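Local atomic coordinates of DnaJ homolog subfamily C member 27-A (Xenopus laevis, PDB entry 6JMG), a protein that binds GTP and probably hydrolyses it as a Rab-family small GTPase, with a possible role in regulating the MEK/ERK pathway. Residues K57-K61 against D62-K66; E148-L151 against W152-K156. One frame throughout, in Å; residues are numbered along the deposited sequence.

Contact 1: residues K57-K61 against D62-K66; sequences KVHIK and DREIK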
ATOM      1  N   LYS A  57     -14.859 -10.953 -14.557  1.00 65.03           N
ATOM      2  CA  LYS A  57     -14.471 -12.275 -14.088  1.00 73.31           C
ATOM      3  C   LYS A  57     -13.124 -12.645 -14.708  1.00 77.23           C
ATOM      4  O   LYS A  57     -12.888 -12.399 -15.897  1.00 82.94           O
ATOM      5  CB  LYS A  57     -15.568 -13.299 -14.436  1.00 80.40           C
ATOM      6  CG  LYS A  57     -15.261 -14.758 -14.147  1.00 92.17           C
ATOM      7  CD  LYS A  57     -15.219 -15.549 -15.473  1.00108.07           C
ATOM      8  CE  LYS A  57     -14.486 -16.887 -15.341  1.00110.98           C
ATOM      9  NZ  LYS A  57     -13.641 -17.253 -16.527  1.00104.03           N
ATOM     10  N   VAL A  58     -12.224 -13.201 -13.890  1.00 73.38           N
ATOM     11  CA  VAL A  58     -10.908 -13.637 -14.349  1.00 71.77           C
ATOM     12  C   VAL A  58     -10.579 -14.982 -13.716  1.00 78.33           C
ATOM     13  O   VAL A  58     -11.103 -15.333 -12.653  1.00 72.61           O
ATOM     14  CB  VAL A  58      -9.799 -12.616 -14.037  1.00 70.41           C
ATOM     15  CG1 VAL A  58     -10.115 -11.281 -14.673  1.00 69.85           C
ATOM     16  CG2 VAL A  58      -9.577 -12.485 -12.525  1.00 66.12           C
ATOM     17  N   HIS A  59      -9.732 -15.756 -14.407  1.00 83.86           N
ATOM     18  CA  HIS A  59      -9.225 -17.049 -13.939  1.00 86.45           C
ATOM     19  C   HIS A  59      -7.705 -16.989 -13.835  1.00 84.22           C
ATOM     20  O   HIS A  59      -7.010 -17.108 -14.850  1.00 82.83           O
ATOM     21  CB  HIS A  59      -9.648 -18.166 -14.885  1.00101.58           C
ATOM     22  CG  HIS A  59      -9.410 -19.542 -14.342  1.00127.53           C
ATOM     23  ND1 HIS A  59     -10.013 -20.003 -13.191  1.00133.76           N
ATOM     24  CD2 HIS A  59      -8.633 -20.557 -14.792  1.00134.18           C
ATOM     25  CE1 HIS A  59      -9.622 -21.244 -12.958  1.00134.55           C
ATOM     26  NE2 HIS A  59      -8.782 -21.602 -13.912  1.00134.74           N
ATOM     27  N   ILE A  60      -7.183 -16.866 -12.614  1.00 81.36           N
ATOM     28  CA  ILE A  60      -5.750 -16.746 -12.373  1.00 83.78           C
ATOM     29  C   ILE A  60      -5.375 -17.812 -11.354  1.00 88.67           C
ATOM     30  O   ILE A  60      -6.175 -18.166 -10.482  1.00 85.33           O
ATOM     31  CB  ILE A  60      -5.348 -15.326 -11.900  1.00 88.23           C
ATOM     32  CG1 ILE A  60      -4.811 -14.487 -13.071  1.00 94.54           C
ATOM     33  CG2 ILE A  60      -4.309 -15.378 -10.810  1.00 95.75           C
ATOM     34  CD1 ILE A  60      -5.755 -14.347 -14.261  1.00 97.86           C
ATOM     35  N   LYS A  61      -4.159 -18.352 -11.498  1.00110.06           N
ATOM     36  CA  LYS A  61      -3.767 -19.629 -10.889  1.00120.98           C
ATOM     37  C   LYS A  61      -4.740 -20.626 -11.520  1.00135.09           C
ATOM     38  O   LYS A  61      -4.810 -20.692 -12.749  1.00142.83           O
ATOM     39  CB  LYS A  61      -3.749 -19.572  -9.362  1.00111.64           C
ATOM     40  CG  LYS A  61      -2.816 -18.504  -8.793  1.00107.67           C
ATOM     41  CD  LYS A  61      -1.504 -18.429  -9.560  1.00100.52           C
ATOM     42  CE  LYS A  61      -0.692 -17.221  -9.130  1.00 93.20           C
ATOM     43  NZ  LYS A  61      -0.430 -17.234  -7.650  1.00 86.24           N
ATOM     44  N   ASP A  62      -5.500 -21.380 -10.738  1.00137.68           N
ATOM     45  CA  ASP A  62      -6.804 -21.819 -11.219  1.00141.13           C
ATOM     46  C   ASP A  62      -7.839 -21.544 -10.146  1.00131.09           C
ATOM     47  O   ASP A  62      -8.705 -22.363  -9.828  1.00130.22           O
ATOM     48  CB  ASP A  62      -6.805 -23.277 -11.666  1.00149.87           C
ATOM     49  CG  ASP A  62      -5.936 -24.153 -10.807  1.00155.69           C
ATOM     50  OD1 ASP A  62      -5.641 -23.761  -9.658  1.00157.87           O
ATOM     51  OD2 ASP A  62      -5.529 -25.225 -11.302  1.00156.04           O
ATOM     52  N   ARG A  63      -7.754 -20.337  -9.597  1.00115.38           N
ATOM     53  CA  ARG A  63      -8.810 -19.766  -8.789  1.00102.61           C
ATOM     54  C   ARG A  63      -9.678 -18.909  -9.696  1.00 91.01           C
ATOM     55  O   ARG A  63      -9.165 -18.188 -10.558  1.00 80.66           O
ATOM     56  CB  ARG A  63      -8.242 -18.905  -7.659  1.00103.84           C
ATOM     57  CG  ARG A  63      -7.392 -19.639  -6.634  1.00109.33           C
ATOM     58  CD  ARG A  63      -7.994 -19.487  -5.248  1.00106.67           C
ATOM     59  NE  ARG A  63      -9.428 -19.764  -5.275  1.00106.96           N
ATOM     60  CZ  ARG A  63     -10.273 -19.409  -4.316  1.00102.86           C
ATOM     61  NH1 ARG A  63      -9.818 -18.749  -3.261  1.00100.23           N
ATOM     62  NH2 ARG A  63     -11.566 -19.709  -4.417  1.00101.79           N
ATOM     63  N   GLU A  64     -10.992 -19.007  -9.515  1.00 84.88           N
ATOM     64  CA  GLU A  64     -11.922 -18.148 -10.226  1.00 86.13           C
ATOM     65  C   GLU A  64     -12.182 -16.903  -9.381  1.00 86.56           C
ATOM     66  O   GLU A  64     -12.546 -17.009  -8.200  1.00 84.98           O
ATOM     67  CB  GLU A  64     -13.223 -18.880 -10.533  1.00 85.00           C
ATOM     68  CG  GLU A  64     -13.769 -18.558 -11.913  1.00105.68           C
ATOM     69  CD  GLU A  64     -13.079 -19.351 -13.016  1.00126.42           C
ATOM     70  OE1 GLU A  64     -13.051 -20.599 -12.933  1.00131.14           O
ATOM     71  OE2 GLU A  64     -12.545 -18.726 -13.960  1.00132.21           O
ATOM     72  N   ILE A  65     -11.974 -15.727  -9.978  1.00 72.38           N
ATOM     73  CA  ILE A  65     -12.014 -14.458  -9.258  1.00 73.64           C
ATOM     74  C   ILE A  65     -13.142 -13.605  -9.826  1.00 75.79           C
ATOM     75  O   ILE A  65     -13.177 -13.331 -11.032  1.00 78.98           O
ATOM     76  CB  ILE A  65     -10.684 -13.683  -9.363  1.00 71.42           C
ATOM     77  CG1 ILE A  65      -9.463 -14.592  -9.197  1.00 82.84           C
ATOM     78  CG2 ILE A  65     -10.659 -12.550  -8.361  1.00 60.62           C
ATOM     79  CD1 ILE A  65      -9.499 -15.490  -7.980  1.00 94.86           C
ATOM     80  N   LYS A  66     -14.035 -13.152  -8.953  1.00 69.60           N
ATOM     81  CA  LYS A  66     -15.036 -12.161  -9.312  1.00 68.75           C
ATOM     82  C   LYS A  66     -14.527 -10.812  -8.818  1.00 67.66           C
ATOM     83  O   LYS A  66     -14.309 -10.628  -7.615  1.00 68.93           O
ATOM     84  CB  LYS A  66     -16.400 -12.512  -8.712  1.00 78.04           C
ATOM     85  CG  LYS A  66     -17.510 -11.490  -8.995  1.00 96.64           C
ATOM     86  CD  LYS A  66     -18.759 -11.717  -8.111  1.00110.14           C
ATOM     87  CE  LYS A  66     -19.772 -10.546  -8.178  1.00107.15           C
ATOM     88  NZ  LYS A  66     -19.663  -9.553  -7.044  1.00 96.69           N
TER
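V58 and I65 face each other as a hydrogen-bonded antiparallel pair, each backbone N bonded to the other's O, with I65 N to V58 O at 2.8 Å. Toward the turn, I60 and R63 form the next such pair; R63 N reaches I60 O at 2.8 Å, although the bond is bent. K61 and D62 are thus the two residues of a tight hairpin turn, and K61 has a positive phi. The short strand segments run at 154° to each other, close to antiparallel.

K57, H59 and E64 share one face of the ribbon. The carboxylate of E64 lies between the other two. Its OE2 forms a salt bridge with K57 NZ at 3.2 Å. The same E64 OE2 lies 2.9 Å from H59 ND1, and imidazole and carboxylate planes are only 18° apart. With CG of H59 anti to the backbone N (chi1 -168°), the ring lies alongside D62, its NE2 3.4 Å from D62 CB. A positively charged lysine beside E64 would tend to keep the carboxylate ionised.

V58, I60, R63 and I65 point to the other face. There V58 CG2 packs on I65 CB at 3.6 Å, an apolar contact between buried residues. I60 continues this side onto Q176 and V183 of helix 171-187, while K61 NZ pairs with D184. Strand 63-72 is bonded on its far edge to strand 15-22, through E64 and K66, whereas strand 51-60 is an edge strand of the sheet within this chain.

Contact 2: residues E148-L151 against W152-K156; sequences EGRL and WSESK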
ATOM      1  N   GLU A 148      12.906   6.392 -12.341  1.00 68.10           N
ATOM      2  CA  GLU A 148      12.248   7.187 -11.308  1.00 60.03           C
ATOM      3  C   GLU A 148      10.930   6.555 -10.862  1.00 71.14           C
ATOM      4  O   GLU A 148      10.640   6.473  -9.664  1.00 79.18           O
ATOM      5  CB  GLU A 148      12.021   8.605 -11.840  1.00 57.12           C
ATOM      6  CG  GLU A 148      11.591   9.601 -10.783  1.00 70.93           C
ATOM      7  CD  GLU A 148      11.570  11.020 -11.296  1.00 85.95           C
ATOM      8  OE1 GLU A 148      11.367  11.931 -10.457  1.00 97.26           O
ATOM      9  OE2 GLU A 148      11.754  11.213 -12.525  1.00 86.49           O
ATOM     10  N   GLY A 149      10.102   6.130 -11.817  1.00 63.74           N
ATOM     11  CA  GLY A 149       8.836   5.507 -11.460  1.00 56.91           C
ATOM     12  C   GLY A 149       9.023   4.129 -10.844  1.00 61.26           C
ATOM     13  O   GLY A 149       8.346   3.770  -9.868  1.00 61.25           O
ATOM     14  N   ARG A 150       9.946   3.337 -11.395  1.00 49.69           N
ATOM     15  CA  ARG A 150      10.189   2.032 -10.799  1.00 65.97           C
ATOM     16  C   ARG A 150      10.705   2.185  -9.376  1.00 73.15           C
ATOM     17  O   ARG A 150      10.328   1.420  -8.482  1.00 77.03           O
ATOM     18  CB  ARG A 150      11.162   1.217 -11.652  1.00 60.87           C
ATOM     19  CG  ARG A 150      11.215  -0.232 -11.217  1.00 58.75           C
ATOM     20  CD  ARG A 150      12.149  -1.082 -12.057  1.00 60.46           C
ATOM     21  NE  ARG A 150      11.637  -1.358 -13.396  1.00 63.26           N
ATOM     22  CZ  ARG A 150      10.684  -2.242 -13.667  1.00 72.22           C
ATOM     23  NH1 ARG A 150      10.106  -2.942 -12.684  1.00 65.90           N
ATOM     24  NH2 ARG A 150      10.294  -2.412 -14.926  1.00 64.81           N
ATOM     25  N   LEU A 151      11.535   3.199  -9.139  1.00 68.30           N
ATOM     26  CA  LEU A 151      12.083   3.379  -7.804  1.00 69.27           C
ATOM     27  C   LEU A 151      11.012   3.844  -6.832  1.00 65.32           C
ATOM     28  O   LEU A 151      10.938   3.355  -5.700  1.00 66.35           O
ATOM     29  CB  LEU A 151      13.223   4.397  -7.828  1.00 68.68           C
ATOM     30  CG  LEU A 151      13.819   4.597  -6.439  1.00 65.27           C
ATOM     31  CD1 LEU A 151      14.570   3.346  -6.030  1.00 71.25           C
ATOM     32  CD2 LEU A 151      14.705   5.805  -6.372  1.00 63.85           C
ATOM     33  N   TRP A 152      10.156   4.765  -7.262  1.00 54.27           N
ATOM     34  CA  TRP A 152       9.102   5.230  -6.377  1.00 58.16           C
ATOM     35  C   TRP A 152       8.149   4.097  -6.056  1.00 69.61           C
ATOM     36  O   TRP A 152       7.748   3.920  -4.903  1.00 73.80           O
ATOM     37  CB  TRP A 152       8.382   6.399  -7.027  1.00 53.69           C
ATOM     38  CG  TRP A 152       7.314   7.013  -6.207  1.00 59.34           C
ATOM     39  CD1 TRP A 152       7.425   8.115  -5.431  1.00 61.86           C
ATOM     40  CD2 TRP A 152       5.944   6.594  -6.121  1.00 62.91           C
ATOM     41  NE1 TRP A 152       6.219   8.410  -4.844  1.00 67.26           N
ATOM     42  CE2 TRP A 152       5.289   7.492  -5.254  1.00 68.75           C
ATOM     43  CE3 TRP A 152       5.209   5.547  -6.694  1.00 56.55           C
ATOM     44  CZ2 TRP A 152       3.932   7.375  -4.930  1.00 65.68           C
ATOM     45  CZ3 TRP A 152       3.860   5.426  -6.367  1.00 61.47           C
ATOM     46  CH2 TRP A 152       3.237   6.340  -5.492  1.00 63.91           C
ATOM     47  N   SER A 153       7.837   3.282  -7.060  1.00 72.21           N
ATOM     48  CA  SER A 153       6.914   2.170  -6.881  1.00 73.60           C
ATOM     49  C   SER A 153       7.559   1.037  -6.087  1.00 69.34           C
ATOM     50  O   SER A 153       7.024   0.593  -5.064  1.00 68.15           O
ATOM     51  CB  SER A 153       6.448   1.674  -8.248  1.00 72.08           C
ATOM     52  OG  SER A 153       5.971   2.750  -9.028  1.00 71.82           O
ATOM     53  N   GLU A 154       8.686   0.514  -6.576  1.00 61.83           N
ATOM     54  CA  GLU A 154       9.230  -0.697  -5.980  1.00 62.58           C
ATOM     55  C   GLU A 154       9.705  -0.455  -4.552  1.00 72.01           C
ATOM     56  O   GLU A 154       9.613  -1.358  -3.714  1.00 78.26           O
ATOM     57  CB  GLU A 154      10.351  -1.256  -6.856  1.00 58.84           C
ATOM     58  CG  GLU A 154       9.842  -1.863  -8.166  1.00 67.87           C
ATOM     59  CD  GLU A 154      10.910  -2.629  -8.946  1.00 82.22           C
ATOM     60  OE1 GLU A 154      12.104  -2.569  -8.565  1.00 86.18           O
ATOM     61  OE2 GLU A 154      10.548  -3.292  -9.947  1.00 72.38           O
ATOM     62  N   SER A 155      10.183   0.756  -4.248  1.00 69.86           N
ATOM     63  CA  SER A 155      10.580   1.081  -2.882  1.00 65.64           C
ATOM     64  C   SER A 155       9.411   1.019  -1.902  1.00 72.21           C
ATOM     65  O   SER A 155       9.639   0.987  -0.689  1.00 72.31           O
ATOM     66  CB  SER A 155      11.236   2.465  -2.810  1.00 57.02           C
ATOM     67  OG  SER A 155      10.273   3.498  -2.967  1.00 73.75           O
ATOM     68  N   LYS A 156       8.173   1.045  -2.384  1.00 69.06           N
ATOM     69  CA  LYS A 156       7.018   1.002  -1.496  1.00 58.22           C
ATOM     70  C   LYS A 156       6.379  -0.370  -1.472  1.00 55.96           C
ATOM     71  O   LYS A 156       5.325  -0.539  -0.866  1.00 69.08           O
ATOM     72  CB  LYS A 156       5.990   2.073  -1.892  1.00 48.49           C
ATOM     73  CG  LYS A 156       6.502   3.500  -1.648  1.00 46.06           C
ATOM     74  CD  LYS A 156       5.502   4.544  -2.069  1.00 54.20           C
ATOM     75  CE  LYS A 156       6.121   5.924  -2.340  1.00 58.78           C
ATOM     76  NZ  LYS A 156       7.409   5.885  -3.080  1.00 73.50           N
TER
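G149 O accepts two bonds from S153, one from OG at 2.7 Å and one from the backbone N, arriving from opposite faces of the carbonyl plane. With OG anti to its own carbonyl carbon (chi1 -51°), the hydroxyl is held beside the backbone N and can reach the carbonyl one turn earlier. L151 O also takes two bonds, but differently placed: S155 OG bonds to it at 2.8 Å in the carbonyl plane, while S155 N comes from above that plane. Both serines therefore satisfy their hydroxyls on the backbone of the preceding turn.

R150 and E154, also one turn apart, lie side by side and point the same way. NH1 of R150 donates to E154 OE2 at 2.8 Å; the oxygen is near the guanidinium plane, but the nitrogen meets the carboxylate from above, and the two planes are 66° apart. CG and CD of R150 run along the carboxylate, and its NH2 pairs with E146. Without the guanidinium, as with an alanine here, E154 OE2 and E146 would probably each lose this charged partner, and the E154 carboxylate would be freer to turn.

K156 NZ bonds to W152 O at 2.7 Å, while W152 meets F104 edge-to-face. An i to i+4 salt bridge and serine-to-carbonyl bonds are common features of alpha-helices; this one, with W152 and S153 touching V131, is the crossover helix between strands 128-134 and 159-163, a beta-alpha-beta unit of the Ras-like fold.

Overall arrangement
Both contacts belong to the Ras-family domain but hold different elements, and their nearest atoms are about 18 Å apart. Contact 1 ties two neighbouring strands into a hairpin at one border of the sheet; contact 2 lies within a single helix, which leads into strand 159-163 at the other border. Each is partly buried: V58, I60 and I65 are buried in contact 1, G149 and S153 in contact 2, against exposed K57, H59, K61 and D62, and L151, E154 and S155. In contact 1 strand alternation puts the buried three on one face, with R63 near the turn, and K57, H59 and E64 on the other. In contact 2 helical spacing sets the partners, and serine hydroxyls supplement the backbone bonds.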